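Local structure of PhiH1 repressor-like protein (Haloarcula marismortui ATCC 43049, 3B73) at residues S9-W14 / Y81-E86; R17-I22 / E74-G79; R48-L53 / D57-L62. The protein is of unknown function but probably binds DNA as a winged helix-turn-helix transcriptional regulator. All coordinates share one frame; numbering follows the deposited sequence.

Contact 1: S9-W14 / Y81-E86; sequences SWMTIW and YDAGKE
Trp10 and Met11 reach across to one small residue, Ala83, and grip it through both its carbonyl and its methyl group. The indole NE1 donates to Ala83 O at 3.1 Å with an N-H...O angle of 159°; the oxygen lies at the rim of the indole, 10° out of the ring plane, whereas NE1 stands above the plane of the carbonyl. Trp10 CG sits in the cramped place between its own backbone N and carbonyl carbon (chi1 55°), and that rotation carries the pyrrole edge to the carbonyl. Met11, deposited as selenomethionine, lays CG 3.4 Å above one face of the indole, toward its rim, then bends at chi3 and brings SE to 4.1 Å from Ala83 CB. A flexible, apolar chain suits this narrow seam, and the small methyl of alanine leaves room for the selenium and the indole beside it. Residues 9-11 form the irregular lead-in to helix 13-25, the first helix of the winged helix-turn-helix domain, and residues 83-86 make the turn linking the short antiparallel strands 81-82 and 87-88, near the C-terminal end of the modelled chain. Tyr76 of helix 71-77 packs against both Met11 and Ala83, while His56 stacks on the indole. Cutting the indole of Trp10 back to an alanine would probably leave Ala83 O without this donor and Met11 CG without the flat surface it lies on. The other side of the contact is looser. There Ser9, Gly84, Lys85 and Glu86 are exposed, and the turn is ordered from within: Asp82 OD1 accepts from Lys85 N at 2.8 Å, an Asx motif, and more weakly from Gly84 N, while Glu86 N bonds back to Asp82 O at 2.7 Å.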
loop_
_atom_site.group_PDB
_atom_site.type_symbol
_atom_site.label_atom_id
_atom_site.label_comp_id
_atom_site.label_asym_id
_atom_site.label_seq_id
_atom_site.Cartn_x
_atom_site.Cartn_y
_atom_site.Cartn_z
ATOM N N SER B 9 -8.209 -7.366 -3.270
ATOM C CA SER B 9 -7.763 -8.413 -2.350
ATOM C C SER B 9 -6.547 -9.178 -2.878
ATOM O O SER B 9 -5.852 -9.852 -2.121
ATOM C CB SER B 9 -8.931 -9.366 -1.992
ATOM O OG SER B 9 -9.476 -10.013 -3.135
ATOM N N TRP B 10 -6.291 -9.059 -4.179
ATOM C CA TRP B 10 -5.150 -9.712 -4.818
ATOM C C TRP B 10 -3.858 -8.879 -4.747
ATOM O O TRP B 10 -2.822 -9.315 -5.229
ATOM C CB TRP B 10 -5.464 -9.959 -6.287
ATOM C CG TRP B 10 -5.870 -8.696 -6.984
ATOM C CD1 TRP B 10 -7.133 -8.187 -7.091
ATOM C CD2 TRP B 10 -5.004 -7.769 -7.646
ATOM N NE1 TRP B 10 -7.104 -6.989 -7.768
ATOM C CE2 TRP B 10 -5.811 -6.713 -8.127
ATOM C CE3 TRP B 10 -3.612 -7.726 -7.885
ATOM C CZ2 TRP B 10 -5.284 -5.626 -8.840
ATOM C CZ3 TRP B 10 -3.086 -6.633 -8.599
ATOM C CH2 TRP B 10 -3.922 -5.597 -9.057
HETATM N N MSE B 11 -3.916 -7.689 -4.159
HETATM C CA MSE B 11 -2.752 -6.808 -4.191
HETATM C C MSE B 11 -1.815 -7.043 -3.024
HETATM O O MSE B 11 -2.216 -7.548 -1.979
HETATM C CB MSE B 11 -3.160 -5.329 -4.250
HETATM C CG MSE B 11 -3.920 -4.940 -5.490
HETATM SE SE MSE B 11 -4.353 -3.040 -5.441
HETATM C CE MSE B 11 -2.622 -2.370 -5.805
ATOM N N THR B 12 -0.551 -6.678 -3.228
ATOM C CA THR B 12 0.446 -6.650 -2.176
ATOM C C THR B 12 0.878 -5.210 -2.008
ATOM O O THR B 12 0.555 -4.341 -2.814
ATOM C CB THR B 12 1.705 -7.460 -2.563
ATOM O OG1 THR B 12 2.362 -6.824 -3.673
ATOM C CG2 THR B 12 1.316 -8.888 -2.954
ATOM N N ILE B 13 1.650 -4.943 -0.983
ATOM C CA ILE B 13 2.013 -3.558 -0.735
ATOM C C ILE B 13 2.957 -3.057 -1.829
ATOM O O ILE B 13 2.993 -1.861 -2.125
ATOM C CB ILE B 13 2.588 -3.377 0.692
ATOM C CG1 ILE B 13 2.678 -1.891 1.040
ATOM C CG2 ILE B 13 3.914 -4.090 0.815
ATOM C CD1 ILE B 13 2.816 -1.609 2.468
ATOM N N TRP B 14 3.685 -3.987 -2.458
ATOM C CA TRP B 14 4.694 -3.647 -3.449
ATOM C C TRP B 14 4.044 -3.198 -4.736
ATOM O O TRP B 14 4.629 -2.443 -5.507
ATOM C CB TRP B 14 5.683 -4.814 -3.655
ATOM C CG TRP B 14 6.242 -5.220 -2.315
ATOM C CD1 TRP B 14 5.972 -6.371 -1.626
ATOM C CD2 TRP B 14 7.075 -4.418 -1.451
ATOM N NE1 TRP B 14 6.612 -6.341 -0.397
ATOM C CE2 TRP B 14 7.299 -5.160 -0.274
ATOM C CE3 TRP B 14 7.678 -3.165 -1.578
ATOM C CZ2 TRP B 14 8.096 -4.682 0.777
ATOM C CZ3 TRP B 14 8.455 -2.691 -0.529
ATOM C CH2 TRP B 14 8.657 -3.452 0.629
ATOM N N TYR B 81 -10.612 4.605 -8.656
ATOM C CA TYR B 81 -10.820 3.322 -9.311
ATOM C C TYR B 81 -10.679 2.207 -8.274
ATOM O O TYR B 81 -9.681 2.112 -7.569
ATOM C CB TYR B 81 -9.840 3.147 -10.470
ATOM C CG TYR B 81 -10.069 1.873 -11.246
ATOM C CD1 TYR B 81 -10.925 1.847 -12.335
ATOM C CD2 TYR B 81 -9.428 0.689 -10.887
ATOM C CE1 TYR B 81 -11.138 0.679 -13.048
ATOM C CE2 TYR B 81 -9.637 -0.479 -11.590
ATOM C CZ TYR B 81 -10.499 -0.480 -12.659
ATOM O OH TYR B 81 -10.703 -1.642 -13.347
ATOM N N ASP B 82 -11.714 1.396 -8.166
ATOM C CA ASP B 82 -11.785 0.318 -7.197
ATOM C C ASP B 82 -11.081 -0.886 -7.825
ATOM O O ASP B 82 -11.602 -1.521 -8.757
ATOM C CB ASP B 82 -13.272 0.016 -6.891
ATOM C CG ASP B 82 -13.467 -1.154 -5.909
ATOM O OD1 ASP B 82 -12.596 -2.063 -5.793
ATOM O OD2 ASP B 82 -14.527 -1.159 -5.255
ATOM N N ALA B 83 -9.880 -1.182 -7.345
ATOM C CA ALA B 83 -9.080 -2.234 -7.980
ATOM C C ALA B 83 -9.547 -3.651 -7.617
ATOM O O ALA B 83 -9.080 -4.623 -8.209
ATOM C CB ALA B 83 -7.610 -2.062 -7.647
ATOM N N GLY B 84 -10.440 -3.749 -6.629
ATOM C CA GLY B 84 -11.115 -5.002 -6.284
ATOM C C GLY B 84 -12.312 -5.293 -7.193
ATOM O O GLY B 84 -12.357 -6.328 -7.863
ATOM N N LYS B 85 -13.289 -4.386 -7.228
ATOM C CA LYS B 85 -14.450 -4.563 -8.114
ATOM C C LYS B 85 -14.076 -4.340 -9.574
ATOM O O LYS B 85 -14.740 -4.853 -10.465
ATOM C CB LYS B 85 -15.614 -3.635 -7.721
ATOM C CG LYS B 85 -16.244 -3.894 -6.342
ATOM C CD LYS B 85 -17.492 -3.004 -6.149
ATOM C CE LYS B 85 -18.459 -3.510 -5.069
ATOM N NZ LYS B 85 -17.878 -3.369 -3.719
ATOM N N GLU B 86 -13.005 -3.578 -9.805
ATOM C CA GLU B 86 -12.524 -3.264 -11.153
ATOM C C GLU B 86 -13.515 -2.390 -11.919
ATOM O O GLU B 86 -13.957 -2.700 -13.018
ATOM C CB GLU B 86 -12.117 -4.529 -11.926
ATOM C CG GLU B 86 -11.174 -5.443 -11.106
ATOM C CD GLU B 86 -10.680 -6.666 -11.880
ATOM O OE1 GLU B 86 -11.046 -6.822 -13.066
ATOM O OE2 GLU B 86 -9.928 -7.478 -11.296
#

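Contact 2: R17-I22 / E74-G79; sequences RILEII and EAYLNG
Leucine and tyrosine side chains make an apolar helix-to-helix contact here, with Leu19 of helix 13-25 meeting Tyr76 and Leu77 near the C-terminal end of helix 71-77. The backbones come nearest at Glu20 and Leu77, whose CA atoms are 7.6 Å apart, so branched side chains are long enough to fill the seam. Leu19 serves both partners with different atoms. Its CB rests against Leu77 CD2 at 3.7 Å, while its CD1 reaches the Tyr76 ring, lying 3.7 Å from CD2; the two side chains cross at about a right angle. Tyr76 CG is anti to the backbone N (chi1 161°), which swings the ring toward Leu19 and lets the hydroxyl run on to polar partners, Asp16 and Ser7. Tyrosine thus offers an apolar flank to the core and a polar tip beyond it.

Glu20 adds its aliphatic part, CG lying 4.2 Å from Leu77 CD2, and sends its carboxylate elsewhere: OE2 takes Arg17 NH1 in a salt bridge of 2.8 Å, met on the syn side but 30° out of the carboxylate plane, and OE1 pairs with Arg5. Arg17 also reaches Asp16 of the second subunit. Helix 71-77 is closed by a Schellman motif, Gly79 (phi 72°) taking the C-prime place between bonds from Glu80 N to Ala75 O and Gly79 N to Tyr76 O. The pairing joins the first helix of a winged helix-turn-helix domain to the helix that follows its wing.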
loop_
_atom_site.group_PDB
_atom_site.type_symbol
_atom_site.label_atom_id
_atom_site.label_comp_id
_atom_site.label_asym_id
_atom_site.label_seq_id
_atom_site.Cartn_x
_atom_site.Cartn_y
_atom_site.Cartn_z
ATOM N N ARG B 17 3.761 0.508 -4.430
ATOM C CA ARG B 17 5.100 1.049 -4.643
ATOM C C ARG B 17 5.448 1.041 -6.113
ATOM O O ARG B 17 5.871 2.055 -6.667
ATOM C CB ARG B 17 6.156 0.269 -3.861
ATOM C CG ARG B 17 5.964 0.331 -2.370
ATOM C CD ARG B 17 5.912 1.764 -1.860
ATOM N NE ARG B 17 5.295 1.712 -0.558
ATOM C CZ ARG B 17 4.065 2.125 -0.297
ATOM N NH1 ARG B 17 3.334 2.714 -1.226
ATOM N NH2 ARG B 17 3.584 1.971 0.918
ATOM N N ILE B 18 5.249 -0.097 -6.766
ATOM C CA ILE B 18 5.549 -0.155 -8.184
ATOM C C ILE B 18 4.712 0.863 -8.943
ATOM O O ILE B 18 5.237 1.580 -9.781
ATOM C CB ILE B 18 5.310 -1.541 -8.747
ATOM C CG1 ILE B 18 6.318 -2.515 -8.131
ATOM C CG2 ILE B 18 5.373 -1.498 -10.266
ATOM C CD1 ILE B 18 5.920 -3.920 -8.269
ATOM N N LEU B 19 3.413 0.936 -8.657
ATOM C CA LEU B 19 2.584 1.907 -9.372
ATOM C C LEU B 19 3.084 3.339 -9.160
ATOM O O LEU B 19 3.150 4.123 -10.099
ATOM C CB LEU B 19 1.110 1.791 -8.985
ATOM C CG LEU B 19 0.383 0.616 -9.620
ATOM C CD1 LEU B 19 -0.938 0.422 -8.929
ATOM C CD2 LEU B 19 0.201 0.822 -11.144
ATOM N N GLU B 20 3.451 3.661 -7.924
ATOM C CA GLU B 20 3.920 4.999 -7.557
ATOM C C GLU B 20 5.219 5.343 -8.284
ATOM O O GLU B 20 5.414 6.467 -8.743
ATOM C CB GLU B 20 4.108 5.110 -6.034
ATOM C CG GLU B 20 2.773 5.114 -5.278
ATOM C CD GLU B 20 2.901 4.779 -3.795
ATOM O OE1 GLU B 20 1.868 4.862 -3.103
ATOM O OE2 GLU B 20 4.011 4.435 -3.314
ATOM N N ILE B 21 6.096 4.360 -8.411
ATOM C CA ILE B 21 7.372 4.588 -9.060
ATOM C C ILE B 21 7.181 4.786 -10.552
ATOM O O ILE B 21 7.757 5.693 -11.150
ATOM C CB ILE B 21 8.363 3.445 -8.787
ATOM C CG1 ILE B 21 8.946 3.596 -7.377
ATOM C CG2 ILE B 21 9.480 3.457 -9.819
ATOM C CD1 ILE B 21 9.536 2.289 -6.803
ATOM N N ILE B 22 6.363 3.951 -11.163
ATOM C CA ILE B 22 6.138 4.096 -12.587
ATOM C C ILE B 22 5.387 5.407 -12.877
ATOM O O ILE B 22 5.666 6.078 -13.857
ATOM C CB ILE B 22 5.405 2.876 -13.154
ATOM C CG1 ILE B 22 6.331 1.654 -13.080
ATOM C CG2 ILE B 22 4.939 3.143 -14.590
ATOM C CD1 ILE B 22 5.712 0.392 -13.648
ATOM N N GLU B 74 -3.732 5.178 -12.842
ATOM C CA GLU B 74 -3.669 6.543 -12.297
ATOM C C GLU B 74 -4.857 6.829 -11.403
ATOM O O GLU B 74 -4.705 7.322 -10.296
ATOM C CB GLU B 74 -3.690 7.572 -13.426
ATOM C CG GLU B 74 -2.527 7.516 -14.367
ATOM C CD GLU B 74 -1.697 8.765 -14.319
ATOM O OE1 GLU B 74 -1.852 9.602 -15.238
ATOM O OE2 GLU B 74 -0.907 8.912 -13.360
ATOM N N ALA B 75 -6.048 6.519 -11.909
ATOM C CA ALA B 75 -7.269 6.755 -11.169
ATOM C C ALA B 75 -7.212 5.984 -9.861
ATOM O O ALA B 75 -7.673 6.471 -8.811
ATOM C CB ALA B 75 -8.482 6.322 -11.996
ATOM N N TYR B 76 -6.645 4.777 -9.925
ATOM C CA TYR B 76 -6.531 3.944 -8.714
ATOM C C TYR B 76 -5.678 4.639 -7.638
ATOM O O TYR B 76 -6.083 4.745 -6.479
ATOM C CB TYR B 76 -5.948 2.549 -9.027
ATOM C CG TYR B 76 -5.418 1.890 -7.765
ATOM C CD1 TYR B 76 -6.304 1.352 -6.821
ATOM C CD2 TYR B 76 -4.036 1.848 -7.488
ATOM C CE1 TYR B 76 -5.834 0.772 -5.623
ATOM C CE2 TYR B 76 -3.557 1.256 -6.294
ATOM C CZ TYR B 76 -4.469 0.710 -5.377
ATOM O OH TYR B 76 -4.039 0.151 -4.189
ATOM N N LEU B 77 -4.483 5.094 -8.019
ATOM C CA LEU B 77 -3.635 5.834 -7.071
ATOM C C LEU B 77 -4.386 7.024 -6.425
ATOM O O LEU B 77 -4.137 7.367 -5.261
ATOM C CB LEU B 77 -2.348 6.312 -7.760
ATOM C CG LEU B 77 -1.431 5.197 -8.283
ATOM C CD1 LEU B 77 -0.250 5.747 -9.062
ATOM C CD2 LEU B 77 -0.927 4.317 -7.142
ATOM N N ASN B 78 -5.323 7.618 -7.172
ATOM C CA ASN B 78 -6.087 8.789 -6.714
ATOM C C ASN B 78 -7.418 8.479 -6.060
ATOM O O ASN B 78 -8.235 9.379 -5.840
ATOM C CB ASN B 78 -6.333 9.739 -7.885
ATOM C CG ASN B 78 -5.052 10.279 -8.458
ATOM O OD1 ASN B 78 -4.158 10.678 -7.710
ATOM N ND2 ASN B 78 -4.941 10.291 -9.783
ATOM N N GLY B 79 -7.645 7.206 -5.753
ATOM C CA GLY B 79 -8.867 6.815 -5.071
ATOM C C GLY B 79 -10.131 6.874 -5.925
ATOM O O GLY B 79 -11.238 7.015 -5.395
#

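Contact 3: R48-L53 / D57-L62; sequences RRLKKL and DLLQPL
Leu53 meets Leu58 and Leu59 where helix 43-55 ends and the chain turns back into strand 59-62, the first strand of the wing in this winged helix-turn-helix domain. The reversal is a Schellman motif: Leu58 N donates to Leu53 O at 2.9 Å with an N-H...O angle of 152°, while Asp57 N bonds to Ala54 O. Asp57 is the C-prime residue, with a positive phi of 58°, a conformation that glycine adopts most easily; its CB bond points away from the helix, and the residue is exposed. Leu59 N also comes to Leu53 O, a weak bond at 3.3 Å, so one carbonyl at the helix end receives two amides.

Leu53 can be followed outward from the backbone. Its CB touches Leu59 CD1 at 3.7 Å and lies almost as near Leu59 CG. CG, anti to the carbonyl carbon (chi1 -69°), is the fork that sends the two methyls to different neighbours. CD1 faces Leu59 CD1 at 4.0 Å, and CD2 meets Leu58 CD1 at 4.0 Å. One leucine therefore covers two consecutive residues of the returning chain, a task for which a branched apolar side chain is well shaped. Leu58 in turn lays its CB against Leu53 O, 3.6 Å away, shielding the carbonyl that its own amide holds.

Beyond the turn, Leu59 continues into the core and packs on Leu19 and Ile22 of helix 13-25, whereas Gln60, next in the strand, has its CB bond pointing away from helix 43-55 and is exposed. One turn back along the helix, Leu50 extends the apolar patch, its CD2 resting against Leu59 CD1 at 3.5 Å.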
loop_
_atom_site.group_PDB
_atom_site.type_symbol
_atom_site.label_atom_id
_atom_site.label_comp_id
_atom_site.label_asym_id
_atom_site.label_seq_id
_atom_site.Cartn_x
_atom_site.Cartn_y
_atom_site.Cartn_z
ATOM N N ARG B 48 6.766 -10.643 -11.502
ATOM C CA ARG B 48 5.468 -11.231 -11.177
ATOM C C ARG B 48 4.405 -10.165 -10.896
ATOM O O ARG B 48 3.305 -10.231 -11.442
ATOM C CB ARG B 48 5.597 -12.185 -9.988
ATOM C CG ARG B 48 5.794 -13.626 -10.412
ATOM C CD ARG B 48 6.050 -14.551 -9.225
ATOM N NE ARG B 48 7.478 -14.731 -8.967
ATOM C CZ ARG B 48 8.062 -14.485 -7.800
ATOM N NH1 ARG B 48 7.330 -14.058 -6.778
ATOM N NH2 ARG B 48 9.371 -14.675 -7.652
ATOM N N ARG B 49 4.742 -9.181 -10.065
ATOM C CA ARG B 49 3.818 -8.092 -9.765
ATOM C C ARG B 49 3.520 -7.257 -11.002
ATOM O O ARG B 49 2.369 -6.851 -11.229
ATOM C CB ARG B 49 4.354 -7.200 -8.642
ATOM C CG ARG B 49 4.549 -7.926 -7.328
ATOM C CD ARG B 49 3.488 -8.979 -7.069
ATOM N NE ARG B 49 2.119 -8.458 -6.998
ATOM C CZ ARG B 49 1.067 -9.224 -6.732
ATOM N NH1 ARG B 49 1.249 -10.521 -6.523
ATOM N NH2 ARG B 49 -0.162 -8.720 -6.677
ATOM N N LEU B 50 4.540 -7.002 -11.819
ATOM C CA LEU B 50 4.297 -6.276 -13.078
ATOM C C LEU B 50 3.261 -7.010 -13.944
ATOM O O LEU B 50 2.307 -6.401 -14.470
ATOM C CB LEU B 50 5.601 -6.056 -13.861
ATOM C CG LEU B 50 6.565 -5.031 -13.248
ATOM C CD1 LEU B 50 7.918 -5.111 -13.935
ATOM C CD2 LEU B 50 5.985 -3.592 -13.306
ATOM N N LYS B 51 3.456 -8.319 -14.097
ATOM C CA LYS B 51 2.551 -9.132 -14.908
ATOM C C LYS B 51 1.144 -9.031 -14.326
ATOM O O LYS B 51 0.158 -8.907 -15.066
ATOM C CB LYS B 51 3.033 -10.589 -14.967
ATOM C CG LYS B 51 2.664 -11.343 -16.247
ATOM C CD LYS B 51 1.315 -12.039 -16.120
ATOM C CE LYS B 51 1.011 -12.930 -17.324
ATOM N NZ LYS B 51 -0.282 -13.668 -17.141
ATOM N N LYS B 52 1.064 -9.039 -12.995
ATOM C CA LYS B 52 -0.227 -8.999 -12.306
ATOM C C LYS B 52 -0.927 -7.650 -12.504
ATOM O O LYS B 52 -2.102 -7.594 -12.852
ATOM C CB LYS B 52 -0.036 -9.261 -10.819
ATOM C CG LYS B 52 -1.269 -9.807 -10.108
ATOM C CD LYS B 52 -1.312 -11.313 -10.228
ATOM C CE LYS B 52 -2.406 -11.911 -9.384
ATOM N NZ LYS B 52 -2.698 -13.293 -9.850
ATOM N N LEU B 53 -0.191 -6.566 -12.289
ATOM C CA LEU B 53 -0.727 -5.233 -12.500
ATOM C C LEU B 53 -1.226 -5.055 -13.932
ATOM O O LEU B 53 -2.255 -4.404 -14.152
ATOM C CB LEU B 53 0.316 -4.171 -12.118
ATOM C CG LEU B 53 0.558 -4.154 -10.602
ATOM C CD1 LEU B 53 1.933 -3.604 -10.217
ATOM C CD2 LEU B 53 -0.580 -3.449 -9.889
ATOM N N ASP B 57 -4.945 -4.358 -15.702
ATOM C CA ASP B 57 -5.015 -3.133 -16.491
ATOM C C ASP B 57 -4.660 -1.874 -15.703
ATOM O O ASP B 57 -5.110 -0.792 -16.031
ATOM C CB ASP B 57 -6.395 -2.993 -17.146
ATOM C CG ASP B 57 -6.449 -3.620 -18.535
ATOM O OD1 ASP B 57 -6.061 -4.802 -18.704
ATOM O OD2 ASP B 57 -6.884 -2.914 -19.469
ATOM N N LEU B 58 -3.831 -2.023 -14.678
ATOM C CA LEU B 58 -3.278 -0.886 -13.968
ATOM C C LEU B 58 -1.963 -0.470 -14.611
ATOM O O LEU B 58 -1.511 0.675 -14.462
ATOM C CB LEU B 58 -3.072 -1.254 -12.509
ATOM C CG LEU B 58 -4.389 -1.630 -11.832
ATOM C CD1 LEU B 58 -4.224 -1.754 -10.312
ATOM C CD2 LEU B 58 -5.491 -0.617 -12.173
ATOM N N LEU B 59 -1.352 -1.422 -15.315
ATOM C CA LEU B 59 -0.187 -1.175 -16.145
ATOM C C LEU B 59 -0.471 -1.754 -17.524
ATOM O O LEU B 59 -1.420 -2.508 -17.688
ATOM C CB LEU B 59 1.047 -1.854 -15.571
ATOM C CG LEU B 59 1.603 -1.293 -14.263
ATOM C CD1 LEU B 59 2.834 -2.075 -13.847
ATOM C CD2 LEU B 59 1.925 0.208 -14.369
ATOM N N GLN B 60 0.338 -1.381 -18.511
ATOM C CA GLN B 60 0.341 -2.069 -19.802
ATOM C C GLN B 60 1.763 -2.310 -20.284
ATOM O O GLN B 60 2.630 -1.446 -20.140
ATOM C CB GLN B 60 -0.460 -1.313 -20.861
ATOM C CG GLN B 60 0.057 0.067 -21.209
ATOM C CD GLN B 60 -0.841 0.762 -22.213
ATOM O OE1 GLN B 60 -1.466 1.789 -21.910
ATOM N NE2 GLN B 60 -0.929 0.188 -23.416
ATOM N N PRO B 61 2.008 -3.513 -20.815
ATOM C CA PRO B 61 3.316 -3.922 -21.319
ATOM C C PRO B 61 3.571 -3.308 -22.703
ATOM O O PRO B 61 2.720 -3.381 -23.591
ATOM C CB PRO B 61 3.165 -5.440 -21.432
ATOM C CG PRO B 61 1.725 -5.614 -21.743
ATOM C CD PRO B 61 1.053 -4.634 -20.834
ATOM N N LEU B 62 4.728 -2.678 -22.852
ATOM C CA LEU B 62 5.202 -2.172 -24.132
ATOM C C LEU B 62 6.395 -3.016 -24.601
ATOM O O LEU B 62 6.799 -3.966 -23.928
ATOM C CB LEU B 62 5.604 -0.696 -24.002
ATOM C CG LEU B 62 4.557 0.290 -23.439
ATOM C CD1 LEU B 62 5.101 1.729 -23.420
ATOM C CD2 LEU B 62 3.233 0.246 -24.197
#

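From the N terminus, residues 9-14 and then 17-22 come first, and each waits for a partner much later in the chain. Contact 3 closes earliest, a short reversal from helix 43-55 into strand 59-62. Contact 2 then closes a larger loop around it as helix 71-77 meets helix 13-25, and contact 1 encloses both when residues 81-86 return to the lead-in. The three are nested and none cross. Tyr81 packs on Ala75 where contacts 1 and 2 adjoin; Ile18 joins contact 2 to contact 3 by packing on Arg49 and Leu50; and Trp10, lying against Lys52 and Leu58, ties contact 1 to contact 3.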